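Local coordinates for intracellular serine protease (Bacillus licheniformis, PDB 4ZOQ), which probably cleaves peptide bonds as a subtilisin-like serine endopeptidase, serving as a lanthipeptide protease, at residues T102-Q107 and D129-I134; K164-V169 and K300-Q305; E220-A225 and Q305-L310. All blocks are in the same frame, centred on the assembly; numbering follows the deposited sequence.

Contact 1 of 3, residues T102-Q107 and D129-I134; sequences TITPYQ and DGHEVI
Thr104 and Tyr106 on strand 102-107 meet His131 and Asp129 in a buried contact, part polar and part aromatic, at the junction between helix 116-128 and strand 133-136. The phenol of Tyr106 reaches Asp129 with its hydroxyl: Tyr106 OH donates to Asp129 OD2 at 2.6 Å, and OD2 accepts through its anti lone pair, the one turned away from OD1, while ring and carboxylate lie nearly coplanar, 20° apart. The same aromatic ring turns its edge to the face of His131 in an offset T-shaped pair, the centroids 5.4 Å apart and the planes at 77°. A phenylalanine at Tyr106 lacks the hydroxyl, and Asp129 OD2 would probably be left without the short bond that ties the helix exit to this strand. The imidazole is fixed from both nitrogens. His131 NE2 and Thr104 OG1 share a hydrogen bond of 2.8 Å, and His131 ND1 bonds to Ala126 O. With OG1 anti to the carbonyl carbon (chi1 -47°), the Thr104 hydroxyl lies at the imidazole edge; Asn66 ND2 bonds to it as well. Ala126 O also receives His131 N, part of the Schellman motif with Gly130 as its C-prime residue, so turn and ring are held by one carbonyl. Ala48 of the intervening strand 46-51 touches the side chains of both Tyr106 and His131, and the side chain of Tyr106 is about 7 Å from that of Asp51, a predicted member of the charge relay. The arrangement belongs to a beta-alpha-beta crossover, from strand 102-110 through helix 116-128 to strand 133-136, in the largely parallel sheet of the subtilisin fold.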
ATOM      1  N   THR B 102      14.186  -1.325   5.336  1.00 36.57           N
ATOM      2  CA  THR B 102      14.389  -0.173   4.464  1.00 34.25           C
ATOM      3  C   THR B 102      13.062   0.184   3.798  1.00 33.05           C
ATOM      4  O   THR B 102      12.259  -0.696   3.487  1.00 31.06           O
ATOM      5  CB  THR B 102      15.493  -0.452   3.407  1.00 35.40           C
ATOM      6  OG1 THR B 102      16.766  -0.554   4.062  1.00 36.78           O
ATOM      7  CG2 THR B 102      15.555   0.654   2.375  1.00 32.40           C
ATOM      8  N   ILE B 103      12.798   1.474   3.629  1.00 34.99           N
ATOM      9  CA  ILE B 103      11.562   1.878   2.980  1.00 38.49           C
ATOM     10  C   ILE B 103      11.894   2.659   1.713  1.00 37.73           C
ATOM     11  O   ILE B 103      12.596   3.654   1.776  1.00 38.52           O
ATOM     12  CB  ILE B 103      10.668   2.756   3.906  1.00 36.33           C
ATOM     13  CG1 ILE B 103      10.173   1.975   5.123  1.00 35.14           C
ATOM     14  CG2 ILE B 103       9.476   3.306   3.146  1.00 34.97           C
ATOM     15  CD1 ILE B 103       9.600   2.877   6.238  1.00 33.21           C
ATOM     16  N   THR B 104      11.364   2.237   0.571  1.00 37.12           N
ATOM     17  CA  THR B 104      11.628   2.950  -0.676  1.00 37.85           C
ATOM     18  C   THR B 104      10.365   3.568  -1.255  1.00 34.67           C
ATOM     19  O   THR B 104       9.434   2.847  -1.610  1.00 36.87           O
ATOM     20  CB  THR B 104      12.208   2.024  -1.755  1.00 40.55           C
ATOM     21  OG1 THR B 104      13.264   1.216  -1.217  1.00 35.67           O
ATOM     22  CG2 THR B 104      12.697   2.839  -2.942  1.00 32.99           C
ATOM     23  N   PRO B 105      10.359   4.898  -1.426  1.00 37.65           N
ATOM     24  CA  PRO B 105       9.176   5.592  -1.956  1.00 34.49           C
ATOM     25  C   PRO B 105       9.086   5.477  -3.480  1.00 39.92           C
ATOM     26  O   PRO B 105      10.066   5.780  -4.166  1.00 41.27           O
ATOM     27  CB  PRO B 105       9.401   7.052  -1.534  1.00 34.97           C
ATOM     28  CG  PRO B 105      10.920   7.199  -1.506  1.00 40.12           C
ATOM     29  CD  PRO B 105      11.479   5.822  -1.132  1.00 37.00           C
ATOM     30  N   TYR B 106       7.951   4.987  -3.981  1.00 35.43           N
ATOM     31  CA  TYR B 106       7.606   5.046  -5.391  1.00 35.19           C
ATOM     32  C   TYR B 106       6.425   5.975  -5.537  1.00 37.48           C
ATOM     33  O   TYR B 106       5.270   5.546  -5.374  1.00 34.39           O
ATOM     34  CB  TYR B 106       7.259   3.670  -5.952  1.00 33.54           C
ATOM     35  CG  TYR B 106       8.438   2.722  -6.053  1.00 36.47           C
ATOM     36  CD1 TYR B 106       9.005   2.160  -4.912  1.00 37.10           C
ATOM     37  CD2 TYR B 106       8.980   2.389  -7.281  1.00 38.34           C
ATOM     38  CE1 TYR B 106      10.070   1.292  -4.990  1.00 37.66           C
ATOM     39  CE2 TYR B 106      10.054   1.510  -7.379  1.00 41.42           C
ATOM     40  CZ  TYR B 106      10.594   0.968  -6.227  1.00 42.11           C
ATOM     41  OH  TYR B 106      11.656   0.102  -6.310  1.00 35.87           O
ATOM     42  N   GLN B 107       6.718   7.238  -5.851  1.00 35.14           N
ATOM     43  CA  GLN B 107       5.716   8.305  -5.877  1.00 37.34           C
ATOM     44  C   GLN B 107       4.846   8.270  -7.127  1.00 35.73           C
ATOM     45  O   GLN B 107       5.288   8.609  -8.224  1.00 39.21           O
ATOM     46  CB  GLN B 107       6.388   9.680  -5.745  1.00 34.76           C
ATOM     47  CG  GLN B 107       5.382  10.824  -5.763  1.00 36.86           C
ATOM     48  CD  GLN B 107       5.983  12.136  -5.282  1.00 38.35           C
ATOM     49  OE1 GLN B 107       7.179  12.223  -5.032  1.00 43.31           O
ATOM     50  NE2 GLN B 107       5.143  13.136  -5.092  1.00 38.78           N
ATOM     51  N   ASP B 129      13.725  -4.313  -8.463  1.00 36.79           N
ATOM     52  CA  ASP B 129      14.679  -3.658  -7.544  1.00 36.59           C
ATOM     53  C   ASP B 129      14.947  -4.409  -6.245  1.00 35.60           C
ATOM     54  O   ASP B 129      15.535  -3.867  -5.320  1.00 36.22           O
ATOM     55  CB  ASP B 129      14.187  -2.255  -7.184  1.00 35.44           C
ATOM     56  CG  ASP B 129      14.049  -1.358  -8.397  1.00 44.29           C
ATOM     57  OD1 ASP B 129      14.722  -1.638  -9.418  1.00 53.91           O
ATOM     58  OD2 ASP B 129      13.253  -0.391  -8.349  1.00 44.40           O
ATOM     59  N   GLY B 130      14.469  -5.636  -6.162  1.00 31.24           N
ATOM     60  CA  GLY B 130      14.761  -6.494  -5.040  1.00 33.67           C
ATOM     61  C   GLY B 130      13.933  -6.272  -3.782  1.00 35.49           C
ATOM     62  O   GLY B 130      14.303  -6.786  -2.735  1.00 39.74           O
ATOM     63  N   HIS B 131      12.767  -5.628  -3.899  1.00 35.85           N
ATOM     64  CA  HIS B 131      11.859  -5.434  -2.758  1.00 31.43           C
ATOM     65  C   HIS B 131      11.080  -6.702  -2.463  1.00 31.25           C
ATOM     66  O   HIS B 131      10.451  -7.267  -3.353  1.00 31.62           O
ATOM     67  CB  HIS B 131      10.881  -4.294  -3.047  1.00 31.16           C
ATOM     68  CG  HIS B 131      11.530  -2.948  -3.085  1.00 34.38           C
ATOM     69  ND1 HIS B 131      12.220  -2.482  -4.187  1.00 38.56           N
ATOM     70  CD2 HIS B 131      11.630  -1.983  -2.142  1.00 33.95           C
ATOM     71  CE1 HIS B 131      12.707  -1.282  -3.921  1.00 38.67           C
ATOM     72  NE2 HIS B 131      12.363  -0.956  -2.689  1.00 39.13           N
ATOM     73  N   GLU B 132      11.070  -7.120  -1.204  1.00 33.82           N
ATOM     74  CA  GLU B 132      10.356  -8.333  -0.818  1.00 35.91           C
ATOM     75  C   GLU B 132       8.892  -8.076  -0.463  1.00 33.46           C
ATOM     76  O   GLU B 132       8.073  -8.999  -0.494  1.00 32.29           O
ATOM     77  CB  GLU B 132      11.052  -9.027   0.352  1.00 37.32           C
ATOM     78  CG  GLU B 132      12.452  -9.555   0.090  1.00 42.38           C
ATOM     79  CD  GLU B 132      13.570  -8.595   0.515  1.00 49.91           C
ATOM     80  OE1 GLU B 132      13.441  -7.335   0.391  1.00 36.95           O
ATOM     81  OE2 GLU B 132      14.563  -9.136   1.059  1.00 52.00           O
ATOM     82  N   VAL B 133       8.579  -6.828  -0.123  1.00 30.62           N
ATOM     83  CA  VAL B 133       7.218  -6.416   0.219  1.00 30.75           C
ATOM     84  C   VAL B 133       6.802  -5.103  -0.484  1.00 31.35           C
ATOM     85  O   VAL B 133       7.586  -4.150  -0.575  1.00 31.05           O
ATOM     86  CB  VAL B 133       7.038  -6.233   1.739  1.00 29.41           C
ATOM     87  CG1 VAL B 133       5.611  -5.733   2.054  1.00 28.71           C
ATOM     88  CG2 VAL B 133       7.358  -7.518   2.485  1.00 28.93           C
ATOM     89  N   ILE B 134       5.577  -5.079  -1.010  1.00 27.78           N
ATOM     90  CA  ILE B 134       4.994  -3.867  -1.572  1.00 30.76           C
ATOM     91  C   ILE B 134       3.724  -3.438  -0.819  1.00 30.89           C
ATOM     92  O   ILE B 134       2.844  -4.237  -0.505  1.00 31.42           O
ATOM     93  CB  ILE B 134       4.669  -4.040  -3.084  1.00 33.61           C
ATOM     94  CG1 ILE B 134       5.958  -4.319  -3.873  1.00 32.58           C
ATOM     95  CG2 ILE B 134       3.939  -2.813  -3.646  1.00 27.08           C
ATOM     96  CD1 ILE B 134       5.729  -4.749  -5.304  1.00 32.23           C
TER

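Contact 2 of 3, residues K164-V169 and K300-Q305; sequences KHQVLV and KPSAKQ
Gln166 and Leu168 approach the first turn of helix 303-313 at two levels, an amide end-on to a backbone N-H and a branched methyl against the methyl of Ala303. The Gln166 chain folds at its second torsion (chi2 -64°), which swings the amide toward the helix start and aims its oxygen at the turn. Ala303 N donates to Gln166 OE1 at 2.9 Å in a nearly straight bond (164°), the donor lying almost along the C=O axis. A water donates to Gln166 OE1 at 2.7 Å and accepts from Lys304 N, so OE1 accepts two hydrogen bonds. Deeper in, Leu168 lays CD2 beside Ala303, 3.8 Å from CB and 3.6 Å from the carbonyl O, while its side chain also touches Val306 one turn further along. Ser302 and Gln305 close the helix start on themselves: Gln305 N donates to Ser302 OG at 3.0 Å, and Ser302 N returns a bond to Gln305 OE1 at 2.7 Å. The first three helical N-H groups thus each find an acceptor: side-chain amide, water and serine hydroxyl. The oxygen of Gln166 is likely to be polarised by the positive end of the helix dipole. Two helix ends meet here: a Schellman motif with Gln166 as C-prime closes helix 146-164, and a capping box opens helix 303-313.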
ATOM      1  N   LYS B 164       5.105 -14.077  -8.833  1.00 39.97           N
ATOM      2  CA  LYS B 164       6.027 -14.970  -9.495  1.00 40.39           C
ATOM      3  C   LYS B 164       7.415 -14.847  -8.902  1.00 39.76           C
ATOM      4  O   LYS B 164       8.138 -15.846  -8.774  1.00 37.51           O
ATOM      5  CB  LYS B 164       6.095 -14.648 -10.989  1.00 40.57           C
ATOM      6  CG  LYS B 164       6.927 -15.644 -11.748  1.00 45.59           C
ATOM      7  CD  LYS B 164       7.204 -15.222 -13.183  1.00 51.35           C
ATOM      8  CE  LYS B 164       8.354 -16.075 -13.743  1.00 53.53           C
ATOM      9  NZ  LYS B 164       9.056 -15.408 -14.882  1.00 57.69           N
ATOM     10  N   HIS B 165       7.738 -13.642  -8.441  1.00 41.71           N
ATOM     11  CA  HIS B 165       9.039 -13.394  -7.861  1.00 38.37           C
ATOM     12  C   HIS B 165       9.027 -13.376  -6.345  1.00 37.98           C
ATOM     13  O   HIS B 165       9.959 -12.864  -5.716  1.00 34.23           O
ATOM     14  CB  HIS B 165       9.617 -12.084  -8.386  1.00 37.36           C
ATOM     15  CG  HIS B 165      10.039 -12.142  -9.823  1.00 47.78           C
ATOM     16  ND1 HIS B 165       9.168 -11.946 -10.874  1.00 48.31           N
ATOM     17  CD2 HIS B 165      11.242 -12.439 -10.381  1.00 43.28           C
ATOM     18  CE1 HIS B 165       9.825 -12.076 -12.016  1.00 47.61           C
ATOM     19  NE2 HIS B 165      11.082 -12.385 -11.744  1.00 45.10           N
ATOM     20  N   GLN B 166       7.997 -13.995  -5.773  1.00 36.07           N
ATOM     21  CA  GLN B 166       7.877 -14.157  -4.328  1.00 38.43           C
ATOM     22  C   GLN B 166       7.793 -12.825  -3.548  1.00 41.37           C
ATOM     23  O   GLN B 166       8.221 -12.734  -2.400  1.00 38.77           O
ATOM     24  CB  GLN B 166       9.065 -14.991  -3.832  1.00 37.66           C
ATOM     25  CG  GLN B 166       9.160 -16.343  -4.542  1.00 37.75           C
ATOM     26  CD  GLN B 166       7.963 -17.219  -4.249  1.00 41.74           C
ATOM     27  OE1 GLN B 166       7.366 -17.127  -3.180  1.00 41.07           O
ATOM     28  NE2 GLN B 166       7.602 -18.071  -5.192  1.00 43.95           N
ATOM     29  N   VAL B 167       7.209 -11.803  -4.168  1.00 37.76           N
ATOM     30  CA  VAL B 167       7.030 -10.516  -3.511  1.00 37.78           C
ATOM     31  C   VAL B 167       5.588 -10.320  -3.026  1.00 35.49           C
ATOM     32  O   VAL B 167       4.649 -10.388  -3.817  1.00 33.16           O
ATOM     33  CB  VAL B 167       7.381  -9.360  -4.442  1.00 34.10           C
ATOM     34  CG1 VAL B 167       7.246  -8.073  -3.708  1.00 31.95           C
ATOM     35  CG2 VAL B 167       8.783  -9.532  -4.991  1.00 33.40           C
ATOM     36  N   LEU B 168       5.430 -10.063  -1.728  1.00 34.47           N
ATOM     37  CA  LEU B 168       4.118  -9.806  -1.141  1.00 34.37           C
ATOM     38  C   LEU B 168       3.634  -8.418  -1.487  1.00 33.22           C
ATOM     39  O   LEU B 168       4.424  -7.468  -1.525  1.00 31.26           O
ATOM     40  CB  LEU B 168       4.185  -9.959   0.367  1.00 31.74           C
ATOM     41  CG  LEU B 168       4.430 -11.416   0.724  1.00 33.33           C
ATOM     42  CD1 LEU B 168       5.015 -11.520   2.103  1.00 32.33           C
ATOM     43  CD2 LEU B 168       3.121 -12.176   0.622  1.00 30.77           C
ATOM     44  N   VAL B 169       2.347  -8.320  -1.805  1.00 32.99           N
ATOM     45  CA  VAL B 169       1.714  -7.040  -2.104  1.00 29.92           C
ATOM     46  C   VAL B 169       0.505  -6.842  -1.197  1.00 31.04           C
ATOM     47  O   VAL B 169      -0.456  -7.600  -1.248  1.00 28.72           O
ATOM     48  CB  VAL B 169       1.275  -6.959  -3.588  1.00 30.09           C
ATOM     49  CG1 VAL B 169       0.637  -5.608  -3.890  1.00 30.20           C
ATOM     50  CG2 VAL B 169       2.464  -7.245  -4.519  1.00 28.89           C
ATOM     51  N   LYS B 300      15.760 -17.174   2.068  1.00 43.32           N
ATOM     52  CA  LYS B 300      14.557 -16.342   2.005  1.00 43.17           C
ATOM     53  C   LYS B 300      13.311 -17.221   2.056  1.00 43.75           C
ATOM     54  O   LYS B 300      13.261 -18.267   1.411  1.00 49.34           O
ATOM     55  CB  LYS B 300      14.520 -15.474   0.741  1.00 40.92           C
ATOM     56  CG  LYS B 300      15.561 -14.381   0.713  1.00 43.64           C
ATOM     57  CD  LYS B 300      15.685 -13.734  -0.661  1.00 49.52           C
ATOM     58  CE  LYS B 300      16.768 -12.650  -0.635  1.00 54.01           C
ATOM     59  NZ  LYS B 300      16.803 -11.867  -1.889  1.00 65.49           N
ATOM     60  N   PRO B 301      12.291 -16.795   2.808  1.00 38.84           N
ATOM     61  CA  PRO B 301      11.045 -17.565   2.819  1.00 37.59           C
ATOM     62  C   PRO B 301      10.233 -17.288   1.536  1.00 36.31           C
ATOM     63  O   PRO B 301      10.424 -16.263   0.886  1.00 33.26           O
ATOM     64  CB  PRO B 301      10.337 -17.063   4.085  1.00 34.00           C
ATOM     65  CG  PRO B 301      10.778 -15.665   4.221  1.00 38.07           C
ATOM     66  CD  PRO B 301      12.219 -15.609   3.678  1.00 38.66           C
ATOM     67  N   SER B 302       9.362 -18.208   1.141  1.00 39.31           N
ATOM     68  CA  SER B 302       8.467 -17.935   0.022  1.00 35.28           C
ATOM     69  C   SER B 302       7.378 -16.955   0.489  1.00 38.53           C
ATOM     70  O   SER B 302       7.182 -16.796   1.702  1.00 36.23           O
ATOM     71  CB  SER B 302       7.842 -19.214  -0.485  1.00 32.13           C
ATOM     72  OG  SER B 302       6.930 -19.719   0.464  1.00 33.42           O
ATOM     73  N   ALA B 303       6.708 -16.287  -0.457  1.00 36.63           N
ATOM     74  CA  ALA B 303       5.574 -15.401  -0.168  1.00 33.74           C
ATOM     75  C   ALA B 303       4.497 -16.162   0.577  1.00 37.65           C
ATOM     76  O   ALA B 303       3.816 -15.615   1.442  1.00 40.61           O
ATOM     77  CB  ALA B 303       5.012 -14.806  -1.442  1.00 33.16           C
ATOM     78  N   LYS B 304       4.351 -17.437   0.230  1.00 40.83           N
ATOM     79  CA  LYS B 304       3.360 -18.301   0.855  1.00 41.93           C
ATOM     80  C   LYS B 304       3.725 -18.589   2.293  1.00 36.39           C
ATOM     81  O   LYS B 304       2.869 -18.601   3.169  1.00 37.96           O
ATOM     82  CB  LYS B 304       3.273 -19.652   0.130  1.00 41.95           C
ATOM     83  CG  LYS B 304       2.238 -19.770  -0.947  1.00 51.77           C
ATOM     84  CD  LYS B 304       2.220 -21.196  -1.531  1.00 50.95           C
ATOM     85  CE  LYS B 304       1.361 -21.268  -2.799  1.00 61.51           C
ATOM     86  NZ  LYS B 304       1.664 -22.445  -3.660  1.00 67.06           N
ATOM     87  N   GLN B 305       5.009 -18.772   2.551  1.00 34.32           N
ATOM     88  CA  GLN B 305       5.433 -19.008   3.919  1.00 35.77           C
ATOM     89  C   GLN B 305       5.119 -17.824   4.836  1.00 35.26           C
ATOM     90  O   GLN B 305       4.639 -18.017   5.950  1.00 35.37           O
ATOM     91  CB  GLN B 305       6.915 -19.313   3.968  1.00 33.59           C
ATOM     92  CG  GLN B 305       7.226 -20.753   3.660  1.00 38.16           C
ATOM     93  CD  GLN B 305       8.715 -20.993   3.517  1.00 34.50           C
ATOM     94  OE1 GLN B 305       9.355 -20.506   2.580  1.00 38.07           O
ATOM     95  NE2 GLN B 305       9.290 -21.695   4.493  1.00 37.68           N
TER
HETATM   96  O   HOH W   1       5.023 -18.274  -2.624  1.00 48.37           O

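Contact 3 of 3, residues E220-A225 and Q305-L310; sequences EIEFTA and QVHHIL
His307 NE2 donates to Glu222 OE1 at 2.7 Å, the one hydrogen bond between strand 221-225 and helix 305-310. The carboxylate oxygen sits at the imidazole edge, close to the ring plane, and uses its syn lone pair, though the N-H to acceptor angle of 151° leaves the bond somewhat bent. His307 carries CG anti to its backbone N (chi1 -173°), which sends the ring out from the helix to the extended Glu222 side chain, the two crossing at about a right angle. Beside this bond Phe223 packs on Leu310, its CZ 3.6 Å from Leu310 CB and its CE1 3.6 Å from Leu310 O. Its CE2 also lies over one face of the His307 imidazole, the rings meeting obliquely with centroids 5.8 Å apart. Phe223 also touches Val200 of strand 200-205 and Val331, while Leu310 touches Phe170 and Thr285. The axes of the two short segments come within 10.8 Å at an angle of 58°. This is helix-on-sheet packing of the alpha/beta subtilisin fold: helix 303-313 lies against strand 221-226, the last strand in the sheet order.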
ATOM      1  N   GLU B 220     -12.891 -10.509  -0.489  1.00 32.90           N
ATOM      2  CA  GLU B 220     -11.502 -10.160  -0.793  1.00 36.12           C
ATOM      3  C   GLU B 220     -10.695  -9.761   0.436  1.00 34.39           C
ATOM      4  O   GLU B 220      -9.482  -9.887   0.403  1.00 33.58           O
ATOM      5  CB  GLU B 220     -11.423  -9.021  -1.823  1.00 30.72           C
ATOM      6  CG  GLU B 220     -11.740  -7.648  -1.266  1.00 34.15           C
ATOM      7  CD  GLU B 220     -11.479  -6.525  -2.268  1.00 39.00           C
ATOM      8  OE1 GLU B 220     -12.074  -6.573  -3.378  1.00 37.30           O
ATOM      9  OE2 GLU B 220     -10.686  -5.597  -1.948  1.00 33.29           O
ATOM     10  N   ILE B 221     -11.356  -9.290   1.499  1.00 33.83           N
ATOM     11  CA  ILE B 221     -10.651  -8.879   2.712  1.00 31.59           C
ATOM     12  C   ILE B 221      -9.900 -10.081   3.283  1.00 36.36           C
ATOM     13  O   ILE B 221     -10.511 -11.140   3.491  1.00 33.51           O
ATOM     14  CB  ILE B 221     -11.575  -8.387   3.801  1.00 29.38           C
ATOM     15  CG1 ILE B 221     -12.560  -7.326   3.308  1.00 30.33           C
ATOM     16  CG2 ILE B 221     -10.739  -7.904   5.005  1.00 30.17           C
ATOM     17  CD1 ILE B 221     -11.962  -6.037   2.911  1.00 30.64           C
ATOM     18  N   GLU B 222      -8.595  -9.942   3.512  1.00 29.70           N
ATOM     19  CA  GLU B 222      -7.819 -11.047   4.057  1.00 33.14           C
ATOM     20  C   GLU B 222      -7.393 -10.822   5.476  1.00 32.92           C
ATOM     21  O   GLU B 222      -7.295 -11.774   6.262  1.00 30.89           O
ATOM     22  CB  GLU B 222      -6.562 -11.325   3.237  1.00 33.23           C
ATOM     23  CG  GLU B 222      -6.865 -11.995   1.945  1.00 37.63           C
ATOM     24  CD  GLU B 222      -5.670 -12.689   1.383  1.00 44.14           C
ATOM     25  OE1 GLU B 222      -5.078 -13.496   2.132  1.00 51.79           O
ATOM     26  OE2 GLU B 222      -5.308 -12.404   0.220  1.00 45.90           O
ATOM     27  N   PHE B 223      -7.092  -9.565   5.783  1.00 29.17           N
ATOM     28  CA  PHE B 223      -6.661  -9.206   7.111  1.00 28.69           C
ATOM     29  C   PHE B 223      -7.210  -7.851   7.495  1.00 27.93           C
ATOM     30  O   PHE B 223      -7.693  -7.078   6.682  1.00 25.28           O
ATOM     31  CB  PHE B 223      -5.153  -9.147   7.238  1.00 25.96           C
ATOM     32  CG  PHE B 223      -4.458 -10.429   6.977  1.00 32.00           C
ATOM     33  CD1 PHE B 223      -4.474 -11.448   7.918  1.00 30.43           C
ATOM     34  CD2 PHE B 223      -3.719 -10.597   5.802  1.00 28.81           C
ATOM     35  CE1 PHE B 223      -3.805 -12.617   7.686  1.00 34.04           C
ATOM     36  CE2 PHE B 223      -3.043 -11.761   5.564  1.00 32.13           C
ATOM     37  CZ  PHE B 223      -3.083 -12.787   6.504  1.00 33.55           C
ATOM     38  N   THR B 224      -7.035  -7.575   8.766  1.00 27.27           N
ATOM     39  CA  THR B 224      -7.413  -6.335   9.362  1.00 27.41           C
ATOM     40  C   THR B 224      -6.243  -5.809  10.207  1.00 28.58           C
ATOM     41  O   THR B 224      -5.353  -6.577  10.611  1.00 27.12           O
ATOM     42  CB  THR B 224      -8.731  -6.611  10.144  1.00 30.81           C
ATOM     43  OG1 THR B 224      -9.845  -6.066   9.419  1.00 32.78           O
ATOM     44  CG2 THR B 224      -8.704  -6.114  11.492  1.00 26.49           C
ATOM     45  N   ALA B 225      -6.188  -4.495  10.410  1.00 27.83           N
ATOM     46  CA  ALA B 225      -5.207  -3.926  11.334  1.00 27.53           C
ATOM     47  C   ALA B 225      -5.791  -2.656  11.975  1.00 25.68           C
ATOM     48  O   ALA B 225      -6.722  -2.053  11.430  1.00 24.04           O
ATOM     49  CB  ALA B 225      -3.884  -3.639  10.626  1.00 25.78           C
ATOM     50  N   GLN B 305       5.009 -18.772   2.551  1.00 34.32           N
ATOM     51  CA  GLN B 305       5.433 -19.008   3.919  1.00 35.77           C
ATOM     52  C   GLN B 305       5.119 -17.824   4.836  1.00 35.26           C
ATOM     53  O   GLN B 305       4.639 -18.017   5.950  1.00 35.37           O
ATOM     54  CB  GLN B 305       6.915 -19.313   3.968  1.00 33.59           C
ATOM     55  CG  GLN B 305       7.226 -20.753   3.660  1.00 38.16           C
ATOM     56  CD  GLN B 305       8.715 -20.993   3.517  1.00 34.50           C
ATOM     57  OE1 GLN B 305       9.355 -20.506   2.580  1.00 38.07           O
ATOM     58  NE2 GLN B 305       9.290 -21.695   4.493  1.00 37.68           N
ATOM     59  N   VAL B 306       5.387 -16.610   4.365  1.00 33.32           N
ATOM     60  CA  VAL B 306       5.113 -15.412   5.154  1.00 37.06           C
ATOM     61  C   VAL B 306       3.610 -15.244   5.328  1.00 34.90           C
ATOM     62  O   VAL B 306       3.140 -14.979   6.431  1.00 32.39           O
ATOM     63  CB  VAL B 306       5.720 -14.167   4.523  1.00 35.62           C
ATOM     64  CG1 VAL B 306       5.465 -12.965   5.406  1.00 30.39           C
ATOM     65  CG2 VAL B 306       7.208 -14.380   4.353  1.00 30.99           C
ATOM     66  N   HIS B 307       2.869 -15.431   4.239  1.00 35.07           N
ATOM     67  CA  HIS B 307       1.414 -15.326   4.266  1.00 34.52           C
ATOM     68  C   HIS B 307       0.841 -16.316   5.270  1.00 36.54           C
ATOM     69  O   HIS B 307      -0.109 -16.010   6.014  1.00 36.23           O
ATOM     70  CB  HIS B 307       0.832 -15.585   2.871  1.00 38.54           C
ATOM     71  CG  HIS B 307      -0.640 -15.329   2.767  1.00 44.08           C
ATOM     72  ND1 HIS B 307      -1.589 -16.179   3.303  1.00 45.45           N
ATOM     73  CD2 HIS B 307      -1.330 -14.332   2.162  1.00 40.64           C
ATOM     74  CE1 HIS B 307      -2.797 -15.702   3.053  1.00 40.90           C
ATOM     75  NE2 HIS B 307      -2.667 -14.580   2.368  1.00 40.23           N
ATOM     76  N   HIS B 308       1.436 -17.504   5.296  1.00 33.31           N
ATOM     77  CA  HIS B 308       1.005 -18.551   6.217  1.00 34.78           C
ATOM     78  C   HIS B 308       1.203 -18.104   7.674  1.00 33.51           C
ATOM     79  O   HIS B 308       0.332 -18.285   8.512  1.00 32.70           O
ATOM     80  CB  HIS B 308       1.762 -19.864   5.942  1.00 34.03           C
ATOM     81  CG  HIS B 308       1.304 -20.999   6.791  1.00 33.46           C
ATOM     82  ND1 HIS B 308       0.166 -21.722   6.512  1.00 45.10           N
ATOM     83  CD2 HIS B 308       1.786 -21.489   7.958  1.00 33.77           C
ATOM     84  CE1 HIS B 308      -0.022 -22.628   7.458  1.00 41.86           C
ATOM     85  NE2 HIS B 308       0.948 -22.508   8.346  1.00 39.34           N
ATOM     86  N   ILE B 309       2.356 -17.524   7.973  1.00 32.88           N
ATOM     87  CA  ILE B 309       2.607 -17.032   9.316  1.00 33.27           C
ATOM     88  C   ILE B 309       1.605 -15.909   9.703  1.00 33.49           C
ATOM     89  O   ILE B 309       1.052 -15.937  10.805  1.00 31.82           O
ATOM     90  CB  ILE B 309       4.054 -16.557   9.439  1.00 32.37           C
ATOM     91  CG1 ILE B 309       4.967 -17.774   9.330  1.00 31.79           C
ATOM     92  CG2 ILE B 309       4.278 -15.857  10.774  1.00 30.09           C
ATOM     93  CD1 ILE B 309       6.400 -17.452   9.064  1.00 32.73           C
ATOM     94  N   LEU B 310       1.333 -14.974   8.789  1.00 28.82           N
ATOM     95  CA  LEU B 310       0.360 -13.903   9.032  1.00 29.32           C
ATOM     96  C   LEU B 310      -0.999 -14.459   9.320  1.00 30.52           C
ATOM     97  O   LEU B 310      -1.688 -14.024  10.258  1.00 30.16           O
ATOM     98  CB  LEU B 310       0.254 -12.965   7.820  1.00 29.69           C
ATOM     99  CG  LEU B 310       1.520 -12.145   7.560  1.00 34.36           C
ATOM    100  CD1 LEU B 310       1.471 -11.347   6.282  1.00 30.26           C
ATOM    101  CD2 LEU B 310       1.708 -11.196   8.751  1.00 28.43           C
TER

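All three contacts attach to one sheet but differ in burial. Contact 1 is buried near the predicted charge relay, whereas contacts 2 and 3 lie away from it and are only partly buried, with a water taking part in contact 2. Contacts 2 and 3 both hold helix 303-313, one at its capped start and the other one to two turns further along; they share Gln305 and touch through Leu168 and Val306. Contacts 1 and 2 join through neighbouring strands, where Ile134 N probably bonds to Leu168 O. Contacts 2 and 3 each pair one direct polar side-chain bond with apolar packing; contact 1 relies on two such bonds and a T-shaped ring pair.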